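Local coordinates for protein esterase (uncultured bacterium pCosCE1, PDB 7ATL) that hydrolyses carboxylic esters as a family VIII carboxylesterase of beta-lactamase fold and also shows promiscuous acyltransferase activity, at residues L121-S126 / Y171-D176; R112-H117 / D176-V181. All coordinates share one frame; numbering follows the deposited sequence.

Contact 1. Residues L121-S126 / Y171-D176; sequences LDYRLS and YSLAID
Tyr-123 lays its ring over the backbone of Ser-172 and Leu-173, and following it outward from CB reads off most of the contact. The first torsion, chi1 -105°, is far from a staggered value and brings one ring face against the Ser-172 to Leu-173 peptide. CD1 meets CG of Leu-173, and CE1 lies 3.5 Å from CD2 of Leu-173. On the other flank CE2 comes to 3.3 Å from the carbonyl O of Ser-172, and the same side of the ring presents its edge to the face of Tyr-171, an offset edge-to-face pair with planes at 65°. At the tip, OH donates to water 3, which donates in turn to OD1 of Asp-176. Ser-65 and Lys-68 fit the SxxK motif of serine beta-lactamase folds; the hydroxyls of Tyr-123 and Tyr-171 both bond Lys-68, and that of Tyr-171 bonds Ser-65 as well, so Tyr-171 is probably the motif tyrosine. Over the ring centre, the N-H of Leu-173, the N-cap residue of helix 174-186, bonds the carbonyl O of Asp-122 at 3.0 Å. Ser-172 OG takes the N-H of Ala-174 at 2.9 Å in an ST turn, while its CB packs against Leu-121 CB. Water 1 joins Asp-122 OD1, Ser-126 OG and Tyr-171 O, whereas Asp-122 OD2 turns to Gln-127.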
loop_
_atom_site.group_PDB
_atom_site.type_symbol
_atom_site.label_atom_id
_atom_site.label_comp_id
_atom_site.label_asym_id
_atom_site.label_seq_id
_atom_site.Cartn_x
_atom_site.Cartn_y
_atom_site.Cartn_z
ATOM N N LEU A 121 -8.527 13.877 5.879
ATOM C CA LEU A 121 -7.067 14.078 5.776
ATOM C C LEU A 121 -6.643 14.059 4.306
ATOM O O LEU A 121 -7.464 13.656 3.417
ATOM C CB LEU A 121 -6.380 12.994 6.602
ATOM C CG LEU A 121 -6.716 13.060 8.088
ATOM C CD1 LEU A 121 -6.317 11.777 8.806
ATOM C CD2 LEU A 121 -6.044 14.268 8.717
ATOM N N ASP A 122 -5.422 14.528 4.063
ATOM C CA ASP A 122 -4.862 14.665 2.697
ATOM C C ASP A 122 -3.470 14.017 2.658
ATOM O O ASP A 122 -3.057 13.371 3.635
ATOM C CB ASP A 122 -4.850 16.137 2.257
ATOM C CG ASP A 122 -4.995 16.362 0.755
ATOM O OD1 ASP A 122 -4.982 15.354 -0.006
ATOM O OD2 ASP A 122 -5.094 17.549 0.345
ATOM N N TYR A 123 -2.811 14.123 1.518
ATOM C CA TYR A 123 -1.380 13.816 1.331
ATOM C C TYR A 123 -0.736 15.092 0.795
ATOM O O TYR A 123 -1.413 15.777 0.010
ATOM C CB TYR A 123 -1.209 12.662 0.346
ATOM C CG TYR A 123 -0.845 11.327 0.940
ATOM C CD1 TYR A 123 0.164 11.200 1.887
ATOM C CD2 TYR A 123 -1.448 10.164 0.476
ATOM C CE1 TYR A 123 0.516 9.961 2.401
ATOM C CE2 TYR A 123 -1.094 8.917 0.968
ATOM C CZ TYR A 123 -0.121 8.821 1.938
ATOM O OH TYR A 123 0.202 7.597 2.424
ATOM N N ARG A 124 0.486 15.397 1.223
ATOM C CA ARG A 124 1.263 16.556 0.740
ATOM C C ARG A 124 1.483 16.386 -0.760
ATOM O O ARG A 124 1.493 17.417 -1.478
ATOM C CB ARG A 124 2.586 16.632 1.505
ATOM C CG ARG A 124 3.421 17.881 1.262
ATOM C CD ARG A 124 4.708 17.770 2.061
ATOM N NE ARG A 124 5.847 17.944 1.170
ATOM C CZ ARG A 124 6.853 17.092 0.989
ATOM N NH1 ARG A 124 6.923 15.946 1.643
ATOM N NH2 ARG A 124 7.823 17.412 0.153
ATOM N N LEU A 125 1.621 15.138 -1.222
ATOM C CA LEU A 125 1.863 14.838 -2.662
ATOM C C LEU A 125 0.587 15.073 -3.483
ATOM O O LEU A 125 0.726 15.177 -4.726
ATOM C CB LEU A 125 2.432 13.428 -2.843
ATOM C CG LEU A 125 1.645 12.265 -2.242
ATOM C CD1 LEU A 125 0.305 12.057 -2.922
ATOM C CD2 LEU A 125 2.446 10.986 -2.327
ATOM N N SER A 126 -0.591 15.178 -2.844
ATOM C CA SER A 126 -1.871 15.559 -3.500
ATOM C C SER A 126 -2.044 17.075 -3.514
ATOM O O SER A 126 -3.075 17.512 -4.070
ATOM C CB SER A 126 -3.068 14.968 -2.838
ATOM O OG SER A 126 -2.897 13.586 -2.662
ATOM N N TYR A 171 -7.584 10.031 -0.627
ATOM C CA TYR A 171 -6.387 9.229 -0.296
ATOM C C TYR A 171 -5.507 10.064 0.619
ATOM O O TYR A 171 -5.294 11.229 0.308
ATOM C CB TYR A 171 -5.642 8.817 -1.558
ATOM C CG TYR A 171 -4.675 7.695 -1.347
ATOM C CD1 TYR A 171 -5.030 6.548 -0.662
ATOM C CD2 TYR A 171 -3.412 7.763 -1.883
ATOM C CE1 TYR A 171 -4.143 5.501 -0.485
ATOM C CE2 TYR A 171 -2.504 6.734 -1.706
ATOM C CZ TYR A 171 -2.870 5.596 -1.012
ATOM O OH TYR A 171 -1.957 4.595 -0.883
ATOM N N SER A 172 -5.023 9.490 1.715
ATOM C CA SER A 172 -4.597 10.319 2.857
ATOM C C SER A 172 -3.487 9.670 3.683
ATOM O O SER A 172 -3.169 8.491 3.526
ATOM C CB SER A 172 -5.790 10.650 3.700
ATOM O OG SER A 172 -6.121 9.562 4.543
ATOM N N LEU A 173 -2.930 10.493 4.562
ATOM C CA LEU A 173 -2.064 10.104 5.692
ATOM C C LEU A 173 -2.850 9.358 6.770
ATOM O O LEU A 173 -2.284 9.174 7.842
ATOM C CB LEU A 173 -1.492 11.400 6.261
ATOM C CG LEU A 173 -0.276 11.948 5.516
ATOM C CD1 LEU A 173 0.012 13.384 5.952
ATOM C CD2 LEU A 173 0.925 11.046 5.755
ATOM N N ALA A 174 -4.080 8.921 6.513
ATOM C CA ALA A 174 -4.923 8.318 7.570
ATOM C C ALA A 174 -4.227 7.103 8.178
ATOM O O ALA A 174 -4.426 6.866 9.382
ATOM C CB ALA A 174 -6.294 7.937 7.057
ATOM N N ILE A 175 -3.500 6.322 7.384
ATOM C CA ILE A 175 -2.934 5.033 7.887
ATOM C C ILE A 175 -1.691 5.348 8.739
ATOM O O ILE A 175 -1.397 4.560 9.646
ATOM C CB ILE A 175 -2.695 4.004 6.755
ATOM C CG1 ILE A 175 -3.969 3.739 5.956
ATOM C CG2 ILE A 175 -2.151 2.692 7.306
ATOM C CD1 ILE A 175 -5.149 3.317 6.815
ATOM N N ASP A 176 -1.026 6.479 8.496
ATOM C CA ASP A 176 0.081 6.960 9.360
ATOM C C ASP A 176 -0.521 7.301 10.722
ATOM O O ASP A 176 0.090 6.929 11.765
ATOM C CB ASP A 176 0.848 8.138 8.744
ATOM C CG ASP A 176 1.621 7.798 7.473
ATOM O OD1 ASP A 176 0.984 7.268 6.529
ATOM O OD2 ASP A 176 2.857 8.072 7.433
HETATM O O HOH W 1 -5.174 12.814 -1.872
HETATM O O HOH W 2 -1.525 6.915 5.244
HETATM O O HOH W 3 2.132 7.484 4.120
#

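Contact 2. Residues R112-H117 / D176-V181; sequences RHLLSH and DVLGAV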
loop_
_atom_site.group_PDB
_atom_site.type_symbol
_atom_site.label_atom_id
_atom_site.label_comp_id
_atom_site.label_asym_id
_atom_site.label_seq_id
_atom_site.Cartn_x
_atom_site.Cartn_y
_atom_site.Cartn_z
ATOM N N ARG A 112 -13.057 3.949 11.600
ATOM C CA ARG A 112 -13.540 3.441 10.284
ATOM C C ARG A 112 -13.248 4.482 9.192
ATOM O O ARG A 112 -13.155 4.108 7.987
ATOM C CB ARG A 112 -15.035 3.093 10.302
ATOM C CG ARG A 112 -15.948 4.247 10.703
ATOM C CD ARG A 112 -17.409 3.901 10.531
ATOM N NE ARG A 112 -17.868 2.995 11.576
ATOM C CZ ARG A 112 -18.097 1.687 11.436
ATOM N NH1 ARG A 112 -17.892 1.068 10.284
ATOM N NH2 ARG A 112 -18.503 0.998 12.482
ATOM N N HIS A 113 -13.174 5.754 9.575
ATOM C CA HIS A 113 -12.851 6.840 8.631
ATOM C C HIS A 113 -11.365 6.708 8.284
ATOM O O HIS A 113 -11.016 6.834 7.082
ATOM C CB HIS A 113 -13.229 8.227 9.184
ATOM C CG HIS A 113 -14.655 8.421 9.585
ATOM N ND1 HIS A 113 -15.007 9.155 10.723
ATOM C CD2 HIS A 113 -15.820 8.029 9.019
ATOM C CE1 HIS A 113 -16.320 9.204 10.834
ATOM N NE2 HIS A 113 -16.843 8.524 9.809
ATOM N N LEU A 114 -10.496 6.481 9.269
ATOM C CA LEU A 114 -9.055 6.259 8.954
ATOM C C LEU A 114 -8.907 5.090 7.952
ATOM O O LEU A 114 -8.159 5.234 6.979
ATOM C CB LEU A 114 -8.241 5.999 10.226
ATOM C CG LEU A 114 -8.093 7.163 11.199
ATOM C CD1 LEU A 114 -7.150 6.796 12.333
ATOM C CD2 LEU A 114 -7.601 8.412 10.487
ATOM N N LEU A 115 -9.601 3.973 8.171
ATOM C CA LEU A 115 -9.424 2.721 7.391
ATOM C C LEU A 115 -9.833 2.910 5.922
ATOM O O LEU A 115 -9.303 2.167 5.073
ATOM C CB LEU A 115 -10.257 1.619 8.045
ATOM C CG LEU A 115 -9.789 1.196 9.430
ATOM C CD1 LEU A 115 -10.764 0.215 10.054
ATOM C CD2 LEU A 115 -8.403 0.581 9.364
ATOM N N SER A 116 -10.756 3.829 5.630
ATOM C CA SER A 116 -11.382 3.998 4.297
ATOM C C SER A 116 -11.031 5.368 3.725
ATOM O O SER A 116 -11.554 5.710 2.649
ATOM C CB SER A 116 -12.883 3.777 4.368
ATOM O OG SER A 116 -13.182 2.433 4.736
ATOM N N HIS A 117 -10.171 6.129 4.405
ATOM C CA HIS A 117 -9.645 7.428 3.901
ATOM C C HIS A 117 -10.792 8.433 3.728
ATOM O O HIS A 117 -10.793 9.139 2.719
ATOM C CB HIS A 117 -8.869 7.222 2.584
ATOM C CG HIS A 117 -7.596 6.464 2.743
ATOM N ND1 HIS A 117 -6.452 7.055 3.220
ATOM C CD2 HIS A 117 -7.289 5.168 2.506
ATOM C CE1 HIS A 117 -5.487 6.154 3.269
ATOM N NE2 HIS A 117 -5.978 4.987 2.845
ATOM N N ASP A 176 -1.026 6.479 8.496
ATOM C CA ASP A 176 0.081 6.960 9.360
ATOM C C ASP A 176 -0.521 7.301 10.722
ATOM O O ASP A 176 0.090 6.929 11.765
ATOM C CB ASP A 176 0.848 8.138 8.744
ATOM C CG ASP A 176 1.621 7.798 7.473
ATOM O OD1 ASP A 176 0.984 7.268 6.529
ATOM O OD2 ASP A 176 2.857 8.072 7.433
ATOM N N VAL A 177 -1.692 7.944 10.724
ATOM C CA VAL A 177 -2.430 8.259 11.981
ATOM C C VAL A 177 -2.818 6.939 12.674
ATOM O O VAL A 177 -2.573 6.819 13.890
ATOM C CB VAL A 177 -3.637 9.187 11.731
ATOM C CG1 VAL A 177 -4.391 9.472 13.020
ATOM C CG2 VAL A 177 -3.201 10.495 11.086
ATOM N N LEU A 178 -3.337 5.963 11.919
ATOM C CA LEU A 178 -3.790 4.661 12.461
ATOM C C LEU A 178 -2.627 3.999 13.201
ATOM O O LEU A 178 -2.831 3.504 14.329
ATOM C CB LEU A 178 -4.308 3.789 11.317
ATOM C CG LEU A 178 -4.890 2.434 11.734
ATOM C CD1 LEU A 178 -6.058 2.574 12.704
ATOM C CD2 LEU A 178 -5.307 1.665 10.500
ATOM N N GLY A 179 -1.438 4.034 12.608
ATOM C CA GLY A 179 -0.201 3.488 13.204
ATOM C C GLY A 179 0.025 4.010 14.608
ATOM O O GLY A 179 0.262 3.199 15.518
ATOM N N ALA A 180 -0.080 5.327 14.785
ATOM C CA ALA A 180 0.081 5.974 16.102
ATOM C C ALA A 180 -1.058 5.528 17.027
ATOM O O ALA A 180 -0.799 5.223 18.195
ATOM C CB ALA A 180 0.152 7.472 15.940
ATOM N N VAL A 181 -2.284 5.448 16.533
ATOM C CA VAL A 181 -3.381 4.904 17.380
ATOM C C VAL A 181 -2.982 3.502 17.857
ATOM O O VAL A 181 -3.087 3.225 19.062
ATOM C CB VAL A 181 -4.731 4.858 16.649
ATOM C CG1 VAL A 181 -5.739 4.018 17.428
ATOM C CG2 VAL A 181 -5.267 6.249 16.374
#
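In the mainly helical region of this beta-lactamase fold, the short helix 111-116 lies against the start of helix 174-186, and Leu-114 and Leu-115 make the join with Val-177 and Leu-178. The axes of segments 112-116 and 176-181 pass 9.8 Å apart at their closest, with N-to-C directions 137° from each other, so the helices run roughly antiparallel but well splayed. At that spacing the gap is bridged by side chains, and each leucine works through a single methyl. Leu-114 points its CB toward the other helix and extends CD1 to 3.9 Å from CG1 of Val-177, the two side chains crossing at about a right angle. The same CD1 lies 3.9 Å from the backbone N of Leu-178 and 4.3 Å from its CB, with CG2 of Val-181, one turn further on, a looser neighbour at 4.5 Å. One methyl thus rests on a patch of three residues that a helix brings to one side.

The pair lies in a buried helical layer that is lined as well by helix 67-80, which carries Lys-68 of the probable SxxK motif. Leu-115 lies on Thr-72 and Met-76 of that helix, and Leu-178 on Ala-75. Between themselves, Leu-115 and Leu-178 meet methyl to methyl, CD2 to CD2 at 3.5 Å. Leu-178 reaches there because its CG stands anti to the backbone N (chi1 -177°), whereas the CG of Leu-115 lies beside its own N. Helix 149-157 covers Val-177 with Leu-153 and Leu-156. His-117, at positive phi, follows helix 111-116 in a Schellman motif.

Both contacts are buried, and both use helix 174-186, contact 1 at its N-terminal start and contact 2 along its first turns; Asp-176 belongs to each. Apart from that shared residue, the 121-126 / 171-176 pair falls wholly between the two ends of contact 2 in sequence. Their chemistry differs with place: contact 1, beside the residues of the probable SxxK motif, mixes aromatic packing with backbone, carboxylate and water-mediated hydrogen bonds, whereas contact 2 is aliphatic packing between helices. They meet where Ser-172 OG and His-117 ND1 stand 2.9 Å apart, a probable hydrogen bond, and where CB of Ala-174 packs at 3.3 Å on the carbonyl O of Leu-114.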